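C2 toxin component I (Clostridium botulinum, PDB 2J3X) acts as the enzymatic component of the binary C2 toxin, an ADP-ribosyltransferase of the exotoxin family that probably transfers ADP-ribose from NAD to actin. Local coordinates at residues A[256-264]-A[275-283]; A[367-378]-A[389-398]. The protein carries 2 engineered substitutions. One frame throughout, in Å; residues are numbered along the deposited sequence. Where two conformers were deposited one is given.

Contact 1: A[256-264]-A[275-283]; sequences DYKAINSYL and LNKKIELIS
Tyr263 lies over Leu275 and reaches Asn276 with its hydroxyl, joining two helices that cross nearly perpendicularly, at -96°, with their segment axes 10.7 Å apart. The tyrosine side chain can be followed outward from CB. CB and CG both meet CD1 of Leu275, the closer contact being CG to CD1 at 3.8 Å. That methyl sits over the ring face as a CH-pi contact, 27° off the ring normal. Further along, CD2 runs into CD1 of Ile279 at 3.6 Å, a methyl near the plane of the ring and so at its edge. At the tip, OH donates to Asn276 OD1 over only 2.5 Å, and the oxygen lies in the ring plane although ring and amide are turned against each other. The hydroxyl also accepts from the backbone N of Asn272, while Asn276 OD1 receives Arg268 NH1. This path depends on CG of Tyr263 standing anti to the backbone N (chi1 -177°), which sends the ring across the neighbouring helix.

One turn earlier, Ile260 is a knob in a hole formed by Leu275, Lys278, Ile279 and Ile282. Its CD1 meets CD1 of Ile282 tip to tip at 3.7 Å, whereas its CG2 slides past CG1 of Ile279. CD1 of Ile279 also touches the end of Leu264. Just before the first helix, Asp256 meets Lys278, whose chain is extended beyond CG; in the conformer given, NZ comes 2.7 Å from Asp256 OD2, a salt bridge whose exact geometry is uncertain.

The chemistry implies a division of labour: isoleucines and leucines fill the crossing, while the bond of the buried Tyr263 to Asn276, with further partners in Asn272 and Arg268, would favour one setting of the helices; the Asp256-Lys278 pair is a less certain addition at the more exposed end.

Contact 2: A[367-378]-A[389-398]; sequences LRLSEGAIGAFI and EILLNKNSTF
Gly375 to Phe377 pairs antiparallel with Ile390 to Leu392, the segment axes 4.5 Å apart and at 167°, with Ala376 and Leu391 as the hydrogen-bonded pair. Leu391 N gives to Ala376 O at 2.9 Å, and Ala376 N returns a bond to Leu391 O. The ladder continues at both ends: Ile378 N reaches Glu389 O almost straight (2.8 Å), and Asn393 N reaches Ile374 O. A water joins this last carbonyl to Ser396 OG, which donates to Asn393 O across the turn. Gly375, without a side chain, lets Leu391 O come within 3.0 Å of its CA.

On the face that carries Phe377 and Ile390, the phenylalanine ring has the carbonyl O of Glu389 3.8 Å above its plane, displaced toward the rim, and Ile390 CG1 touches its CD2. Leu369 bridges the two halves of the contact: CD1 meets CD1 of Ile390 tip to tip, while CD2 reaches Leu392 CD2 and the CZ of Phe398. Beyond it, Leu367 CD2 rests 3.8 Å from the centroid of the Phe398 ring, only 10° off the normal, with Arg368 O at the ring edge. Leu367 CG is anti to its own carbonyl carbon (chi1 -61°), which carries this methyl over the ring. At the other end, Ile374 CG2 packs on Asn393 CB at 3.5 Å, the two side chains pointing the same way; the amide oxygen of Asn393 has its partner in Ser283.

Through Leu369, the five-stranded sheet holding 363-369 and 397-411 packs against hairpin 375-377/389-392, which strand 347-350 completes as a three-stranded sheet. Two such packed sheets are the hallmark of the ADP-ribosyltransferase fold. Glu389 ends a sequence matching the E-x-E motif and touches Ser348 of a matching S-T-S motif, consistent with the edge of the NAD site, as in relatives.

How the contacts relate
Contact 1 comes first along the chain and closes before contact 2 opens; both fall within the same C-terminal ADP-ribosyltransferase region of the toxin component. Their centres are about 16 Å apart, on the same side of the centre of the chain, with contact 1 farther out. Contact 1 belongs to the helical part, contact 2 to the beta-sheets, and helix 273-286 spans the two. Ser283 OG probably bonds to Asn393 OD1 at 2.7 Å, and Lys394 lies against Ile279, Ser283 and Leu264. The crossed helices are thus coupled to the turn of contact 2, so that helix 273-286 packs against the segment following strand 389-392.

Contact 1: A[256-264]-A[275-283]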
loop_
_atom_site.group_PDB
_atom_site.type_symbol
_atom_site.label_atom_id
_atom_site.label_comp_id
_atom_site.label_asym_id
_atom_site.label_seq_id
_atom_site.Cartn_x
_atom_site.Cartn_y
_atom_site.Cartn_z
ATOM N N ASP A 256 2.411 30.646 13.213
ATOM C CA ASP A 256 3.198 30.113 14.315
ATOM C C ASP A 256 3.899 28.782 14.032
ATOM O O ASP A 256 4.553 28.236 14.918
ATOM C CB ASP A 256 2.230 29.782 15.453
ATOM C CG ASP A 256 1.973 30.936 16.371
ATOM O OD1 ASP A 256 1.888 32.088 15.901
ATOM O OD2 ASP A 256 1.828 30.672 17.581
ATOM N N TYR A 257 3.679 28.192 12.870
ATOM C CA TYR A 257 4.159 26.813 12.725
ATOM C C TYR A 257 5.675 26.645 12.810
ATOM O O TYR A 257 6.151 25.707 13.424
ATOM C CB TYR A 257 3.611 26.112 11.493
ATOM C CG TYR A 257 3.890 26.792 10.197
ATOM C CD1 TYR A 257 3.064 27.825 9.730
ATOM C CD2 TYR A 257 4.968 26.377 9.399
ATOM C CE1 TYR A 257 3.317 28.458 8.480
ATOM C CE2 TYR A 257 5.244 27.000 8.190
ATOM C CZ TYR A 257 4.420 28.036 7.732
ATOM O OH TYR A 257 4.711 28.615 6.517
ATOM N N LYS A 258 6.426 27.560 12.201
ATOM C CA LYS A 258 7.889 27.497 12.288
ATOM C C LYS A 258 8.366 27.531 13.748
ATOM O O LYS A 258 9.145 26.689 14.191
ATOM C CB LYS A 258 8.523 28.592 11.398
ATOM C CG LYS A 258 8.328 28.310 9.880
ATOM C CD LYS A 258 9.128 29.262 8.979
ATOM C CE LYS A 258 8.979 28.845 7.506
ATOM N NZ LYS A 258 10.159 29.204 6.638
ATOM N N ALA A 259 7.843 28.482 14.517
ATOM C CA ALA A 259 8.256 28.652 15.888
ATOM C C ALA A 259 7.909 27.427 16.727
ATOM O O ALA A 259 8.702 26.961 17.540
ATOM C CB ALA A 259 7.597 29.881 16.474
ATOM N N ILE A 260 6.698 26.898 16.499
ATOM C CA ILE A 260 6.198 25.814 17.326
ATOM C C ILE A 260 6.947 24.506 16.988
ATOM O O ILE A 260 7.319 23.756 17.882
ATOM C CB ILE A 260 4.656 25.682 17.150
ATOM C CG1 ILE A 260 3.948 26.697 18.077
ATOM C CG2 ILE A 260 4.201 24.273 17.515
ATOM C CD1 ILE A 260 2.417 26.772 17.887
ATOM N N ASN A 261 7.139 24.255 15.701
ATOM C CA ASN A 261 7.876 23.078 15.195
ATOM C C ASN A 261 9.316 23.113 15.760
ATOM O O ASN A 261 9.791 22.114 16.302
ATOM C CB ASN A 261 7.945 23.089 13.648
ATOM C CG ASN A 261 6.625 22.691 12.985
ATOM O OD1 ASN A 261 5.716 22.169 13.646
ATOM N ND2 ASN A 261 6.524 22.939 11.662
ATOM N N SER A 262 9.974 24.276 15.657
ATOM C CA SER A 262 11.389 24.391 16.149
ATOM C C SER A 262 11.486 24.110 17.630
ATOM O O SER A 262 12.335 23.318 18.065
ATOM C CB SER A 262 12.015 25.734 15.806
ATOM O OG SER A 262 12.131 25.823 14.393
ATOM N N TYR A 263 10.594 24.727 18.396
ATOM C CA TYR A 263 10.526 24.565 19.824
ATOM C C TYR A 263 10.378 23.111 20.198
ATOM O O TYR A 263 11.157 22.563 20.989
ATOM C CB TYR A 263 9.360 25.393 20.373
ATOM C CG TYR A 263 9.151 25.408 21.874
ATOM C CD1 TYR A 263 10.069 26.067 22.733
ATOM C CD2 TYR A 263 8.015 24.818 22.446
ATOM C CE1 TYR A 263 9.869 26.095 24.099
ATOM C CE2 TYR A 263 7.791 24.866 23.831
ATOM C CZ TYR A 263 8.746 25.521 24.654
ATOM O OH TYR A 263 8.544 25.592 26.014
ATOM N N LEU A 264 9.388 22.459 19.600
ATOM C CA LEU A 264 9.155 21.043 19.882
ATOM C C LEU A 264 10.319 20.156 19.435
ATOM O O LEU A 264 10.686 19.233 20.152
ATOM C CB LEU A 264 7.795 20.570 19.292
ATOM C CG LEU A 264 6.606 21.050 20.153
ATOM C CD1 LEU A 264 5.266 20.812 19.357
ATOM C CD2 LEU A 264 6.508 20.413 21.573
ATOM N N LEU A 275 4.405 29.614 24.001
ATOM C CA LEU A 275 4.352 28.450 23.107
ATOM C C LEU A 275 3.793 27.236 23.799
ATOM O O LEU A 275 2.984 26.483 23.220
ATOM C CB LEU A 275 5.724 28.139 22.507
ATOM C CG LEU A 275 6.245 29.197 21.552
ATOM C CD1 LEU A 275 7.604 28.766 21.006
ATOM C CD2 LEU A 275 5.249 29.456 20.431
ATOM N N ASN A 276 4.208 27.016 25.038
ATOM C CA ASN A 276 3.591 25.960 25.808
ATOM C C ASN A 276 2.072 26.043 25.817
ATOM O O ASN A 276 1.422 25.006 25.698
ATOM C CB ASN A 276 4.060 25.925 27.259
ATOM C CG ASN A 276 5.508 25.508 27.400
ATOM O OD1 ASN A 276 6.123 24.961 26.471
ATOM N ND2 ASN A 276 6.086 25.825 28.565
ATOM N N LYS A 277 1.517 27.248 25.994
ATOM C CA LYS A 277 0.066 27.406 26.033
ATOM C C LYS A 277 -0.560 27.103 24.671
ATOM O O LYS A 277 -1.575 26.433 24.588
ATOM C CB LYS A 277 -0.311 28.824 26.485
ATOM C CG LYS A 277 0.031 29.102 27.956
ATOM C CD LYS A 277 0.187 30.612 28.236
ATOM C CE LYS A 277 0.316 30.875 29.732
ATOM N NZ LYS A 277 -0.994 30.739 30.418
ATOM N N LYS A 278 0.021 27.646 23.613
ATOM C CA LYS A 278 -0.508 27.382 22.288
ATOM C C LYS A 278 -0.459 25.874 21.988
ATOM O O LYS A 278 -1.380 25.318 21.380
ATOM C CB LYS A 278 0.288 28.126 21.250
ATOM C CG LYS A 278 0.090 29.628 21.321
ATOM C CD LYS A 278 0.915 30.311 20.276
ATOM C CE LYS A 278 0.581 31.811 20.328
ATOM N NZ LYS A 278 1.461 32.619 19.457
ATOM N N ILE A 279 0.641 25.230 22.364
ATOM C CA ILE A 279 0.787 23.810 22.034
ATOM C C ILE A 279 -0.261 22.964 22.770
ATOM O O ILE A 279 -0.821 22.051 22.172
ATOM C CB ILE A 279 2.210 23.351 22.308
ATOM C CG1 ILE A 279 3.117 23.960 21.252
ATOM C CG2 ILE A 279 2.360 21.781 22.371
ATOM C CD1 ILE A 279 4.616 23.988 21.719
ATOM N N GLU A 280 -0.557 23.294 24.026
ATOM C CA GLU A 280 -1.583 22.580 24.803
ATOM C C GLU A 280 -2.934 22.715 24.094
ATOM O O GLU A 280 -3.689 21.751 23.986
ATOM C CB GLU A 280 -1.662 23.152 26.225
ATOM C CG GLU A 280 -2.457 22.329 27.221
ATOM C CD GLU A 280 -2.561 22.981 28.600
ATOM O OE1 GLU A 280 -1.783 23.930 28.898
ATOM O OE2 GLU A 280 -3.425 22.537 29.391
ATOM N N LEU A 281 -3.233 23.917 23.611
ATOM C CA LEU A 281 -4.503 24.164 22.899
ATOM C C LEU A 281 -4.573 23.418 21.554
ATOM O O LEU A 281 -5.654 22.976 21.165
ATOM C CB LEU A 281 -4.745 25.682 22.691
ATOM C CG LEU A 281 -5.128 26.454 23.969
ATOM C CD1 LEU A 281 -5.016 27.987 23.747
ATOM C CD2 LEU A 281 -6.500 26.073 24.377
ATOM N N ILE A 282 -3.462 23.324 20.821
ATOM C CA ILE A 282 -3.502 22.644 19.531
ATOM C C ILE A 282 -3.727 21.149 19.773
ATOM O O ILE A 282 -4.538 20.526 19.067
ATOM C CB ILE A 282 -2.247 22.895 18.727
ATOM C CG1 ILE A 282 -2.139 24.395 18.416
ATOM C CG2 ILE A 282 -2.230 22.111 17.408
ATOM C CD1 ILE A 282 -0.683 24.819 18.096
ATOM N N SER A 283 -3.022 20.584 20.763
ATOM C CA SER A 283 -3.204 19.154 21.068
ATOM C C SER A 283 -4.619 18.909 21.544
ATOM O O SER A 283 -5.231 17.928 21.131
ATOM C CB SER A 283 -2.202 18.660 22.131
ATOM O OG SER A 283 -0.889 18.507 21.576
#

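Contact 2: A[367-378]-A[389-398]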
loop_
_atom_site.group_PDB
_atom_site.type_symbol
_atom_site.label_atom_id
_atom_site.label_comp_id
_atom_site.label_asym_id
_atom_site.label_seq_id
_atom_site.Cartn_x
_atom_site.Cartn_y
_atom_site.Cartn_z
ATOM N N LEU A 367 0.941 5.998 5.853
ATOM C CA LEU A 367 0.746 5.906 7.302
ATOM C C LEU A 367 -0.641 5.345 7.568
ATOM O O LEU A 367 -1.614 5.906 7.093
ATOM C CB LEU A 367 0.789 7.318 7.960
ATOM C CG LEU A 367 2.154 7.981 7.713
ATOM C CD1 LEU A 367 2.124 9.417 8.208
ATOM C CD2 LEU A 367 3.252 7.159 8.417
ATOM N N ARG A 368 -0.733 4.274 8.342
ATOM C CA ARG A 368 -2.047 3.835 8.802
ATOM C C ARG A 368 -2.480 4.676 9.990
ATOM O O ARG A 368 -1.849 4.638 11.054
ATOM C CB ARG A 368 -2.009 2.322 9.142
ATOM C CG ARG A 368 -3.401 1.817 9.736
ATOM C CD ARG A 368 -3.235 0.340 10.207
ATOM N NE ARG A 368 -2.733 -0.451 9.068
ATOM C CZ ARG A 368 -1.877 -1.489 9.130
ATOM N NH1 ARG A 368 -1.393 -1.897 10.279
ATOM N NH2 ARG A 368 -1.458 -2.094 7.994
ATOM N N LEU A 369 -3.565 5.429 9.817
ATOM C CA LEU A 369 -4.106 6.218 10.918
ATOM C C LEU A 369 -5.195 5.398 11.538
ATOM O O LEU A 369 -6.221 5.232 10.928
ATOM C CB LEU A 369 -4.683 7.556 10.393
ATOM C CG LEU A 369 -3.638 8.397 9.594
ATOM C CD1 LEU A 369 -4.243 9.802 9.204
ATOM C CD2 LEU A 369 -2.283 8.542 10.341
ATOM N N SER A 370 -4.971 4.874 12.741
ATOM C CA SER A 370 -5.929 3.941 13.314
ATOM C C SER A 370 -7.074 4.694 13.997
ATOM O O SER A 370 -6.898 5.807 14.486
ATOM C CB SER A 370 -5.206 3.050 14.357
ATOM O OG SER A 370 -4.222 2.211 13.727
ATOM N N GLU A 371 -8.244 4.049 14.110
ATOM C CA GLU A 371 -9.335 4.669 14.830
ATOM C C GLU A 371 -8.912 5.207 16.213
ATOM O O GLU A 371 -8.389 4.431 17.035
ATOM C CB GLU A 371 -10.520 3.678 15.013
ATOM C CG GLU A 371 -11.647 4.314 15.813
ATOM C CD GLU A 371 -12.843 3.406 16.134
ATOM O OE1 GLU A 371 -13.125 2.547 15.310
ATOM O OE2 GLU A 371 -13.440 3.594 17.248
ATOM N N GLY A 372 -9.180 6.478 16.512
ATOM C CA GLY A 372 -8.928 6.987 17.839
ATOM C C GLY A 372 -7.613 7.769 17.825
ATOM O O GLY A 372 -7.293 8.421 18.820
ATOM N N ALA A 373 -6.830 7.653 16.749
ATOM C CA ALA A 373 -5.545 8.476 16.659
ATOM C C ALA A 373 -5.889 9.973 16.845
ATOM O O ALA A 373 -6.924 10.463 16.343
ATOM C CB ALA A 373 -4.850 8.291 15.346
ATOM N N ILE A 374 -5.022 10.693 17.550
ATOM C CA ILE A 374 -5.272 12.091 17.787
ATOM C C ILE A 374 -4.762 12.924 16.573
ATOM O O ILE A 374 -3.556 12.939 16.224
ATOM C CB ILE A 374 -4.570 12.570 19.062
ATOM C CG1 ILE A 374 -4.980 11.736 20.276
ATOM C CG2 ILE A 374 -4.837 14.110 19.256
ATOM C CD1 ILE A 374 -6.509 11.676 20.609
ATOM N N GLY A 375 -5.715 13.553 15.910
ATOM C CA GLY A 375 -5.482 14.272 14.674
ATOM C C GLY A 375 -6.810 14.753 14.137
ATOM O O GLY A 375 -7.870 14.377 14.637
ATOM N N ALA A 376 -6.764 15.564 13.077
ATOM C CA ALA A 376 -8.000 16.051 12.454
ATOM C C ALA A 376 -7.730 16.342 11.008
ATOM O O ALA A 376 -6.649 16.833 10.636
ATOM C CB ALA A 376 -8.479 17.346 13.148
ATOM N N PHE A 377 -8.741 16.105 10.192
ATOM C CA PHE A 377 -8.694 16.625 8.812
ATOM C C PHE A 377 -9.000 18.106 8.898
ATOM O O PHE A 377 -9.944 18.537 9.558
ATOM C CB PHE A 377 -9.776 15.895 7.978
ATOM C CG PHE A 377 -9.727 16.141 6.494
ATOM C CD1 PHE A 377 -10.057 17.415 5.934
ATOM C CD2 PHE A 377 -9.382 15.114 5.651
ATOM C CE1 PHE A 377 -10.028 17.621 4.550
ATOM C CE2 PHE A 377 -9.379 15.272 4.245
ATOM C CZ PHE A 377 -9.738 16.550 3.681
ATOM N N ILE A 378 -8.152 18.899 8.229
ATOM C CA ILE A 378 -8.275 20.359 8.241
ATOM C C ILE A 378 -9.337 20.723 7.214
ATOM O O ILE A 378 -9.053 21.064 6.042
ATOM C CB ILE A 378 -6.888 20.967 7.967
ATOM C CG1 ILE A 378 -5.882 20.459 9.021
ATOM C CG2 ILE A 378 -6.976 22.522 7.941
ATOM C CD1 ILE A 378 -6.228 20.724 10.473
ATOM N N GLU A 389 -5.410 18.013 4.149
ATOM C CA GLU A 389 -4.467 17.737 5.209
ATOM C C GLU A 389 -5.113 17.048 6.397
ATOM O O GLU A 389 -6.170 17.473 6.880
ATOM C CB GLU A 389 -3.851 19.062 5.721
ATOM C CG GLU A 389 -2.963 18.826 6.926
ATOM C CD GLU A 389 -2.102 20.045 7.305
ATOM O OE1 GLU A 389 -2.013 20.994 6.487
ATOM O OE2 GLU A 389 -1.464 20.005 8.385
ATOM N N ILE A 390 -4.467 16.004 6.880
ATOM C CA ILE A 390 -4.793 15.528 8.213
ATOM C C ILE A 390 -3.589 15.910 9.085
ATOM O O ILE A 390 -2.462 15.444 8.845
ATOM C CB ILE A 390 -5.043 13.997 8.250
ATOM C CG1 ILE A 390 -6.423 13.676 7.598
ATOM C CG2 ILE A 390 -5.143 13.544 9.711
ATOM C CD1 ILE A 390 -6.662 12.145 7.344
ATOM N N LEU A 391 -3.845 16.712 10.110
ATOM C CA LEU A 391 -2.787 17.133 11.032
ATOM C C LEU A 391 -2.727 16.179 12.215
ATOM O O LEU A 391 -3.745 15.986 12.912
ATOM C CB LEU A 391 -3.037 18.586 11.499
ATOM C CG LEU A 391 -2.006 19.091 12.526
ATOM C CD1 LEU A 391 -0.733 19.237 11.789
ATOM C CD2 LEU A 391 -2.449 20.462 13.084
ATOM N N LEU A 392 -1.553 15.601 12.455
ATOM C CA LEU A 392 -1.428 14.651 13.577
ATOM C C LEU A 392 -0.864 15.330 14.815
ATOM O O LEU A 392 -0.002 16.226 14.695
ATOM C CB LEU A 392 -0.476 13.489 13.189
ATOM C CG LEU A 392 -0.830 12.717 11.916
ATOM C CD1 LEU A 392 0.133 11.536 11.754
ATOM C CD2 LEU A 392 -2.233 12.165 12.024
ATOM N N ASN A 393 -1.271 14.822 15.978
ATOM C CA ASN A 393 -0.762 15.323 17.249
ATOM C C ASN A 393 0.765 15.180 17.325
ATOM O O ASN A 393 1.385 14.288 16.654
ATOM C CB ASN A 393 -1.434 14.591 18.390
ATOM C CG ASN A 393 -1.273 15.305 19.706
ATOM O OD1 ASN A 393 -1.095 16.535 19.732
ATOM N ND2 ASN A 393 -1.368 14.546 20.811
ATOM N N LYS A 394 1.379 16.099 18.080
ATOM C CA LYS A 394 2.842 16.032 18.325
ATOM C C LYS A 394 3.174 14.664 18.969
ATOM O O LYS A 394 2.321 14.050 19.623
ATOM C CB LYS A 394 3.248 17.192 19.255
ATOM C CG LYS A 394 2.567 17.101 20.644
ATOM C CD LYS A 394 2.684 18.354 21.576
ATOM C CE LYS A 394 1.918 18.010 22.897
ATOM N NZ LYS A 394 2.703 17.027 23.661
ATOM N N ASN A 395 4.413 14.220 18.794
ATOM C CA ASN A 395 4.845 12.933 19.336
ATOM C C ASN A 395 4.136 11.730 18.687
ATOM O O ASN A 395 4.004 10.708 19.329
ATOM C CB ASN A 395 4.629 12.884 20.864
ATOM C CG ASN A 395 5.470 13.902 21.611
ATOM O OD1 ASN A 395 6.656 13.978 21.392
ATOM N ND2 ASN A 395 4.852 14.669 22.519
ATOM N N SER A 396 3.633 11.844 17.463
ATOM C CA SER A 396 3.019 10.661 16.822
ATOM C C SER A 396 4.163 9.798 16.269
ATOM O O SER A 396 4.892 10.224 15.355
ATOM C CB SER A 396 2.079 11.084 15.663
ATOM O OG SER A 396 0.887 11.740 16.163
ATOM N N THR A 397 4.291 8.582 16.795
ATOM C CA THR A 397 5.377 7.715 16.455
ATOM C C THR A 397 4.817 6.573 15.626
ATOM O O THR A 397 3.690 6.122 15.872
ATOM C CB THR A 397 6.002 7.161 17.771
ATOM O OG1 THR A 397 6.363 8.301 18.613
ATOM C CG2 THR A 397 7.183 6.298 17.524
ATOM N N PHE A 398 5.609 6.107 14.679
ATOM C CA PHE A 398 5.215 5.046 13.737
ATOM C C PHE A 398 6.317 3.976 13.648
ATOM O O PHE A 398 7.482 4.249 13.909
ATOM C CB PHE A 398 4.970 5.617 12.320
ATOM C CG PHE A 398 3.760 6.478 12.238
ATOM C CD1 PHE A 398 2.484 5.900 12.024
ATOM C CD2 PHE A 398 3.871 7.869 12.430
ATOM C CE1 PHE A 398 1.317 6.710 11.940
ATOM C CE2 PHE A 398 2.715 8.668 12.415
ATOM C CZ PHE A 398 1.457 8.111 12.172
HETATM O O HOH W 1 -1.670 10.752 15.908
HETATM O O HOH W 2 -7.071 20.377 4.208
#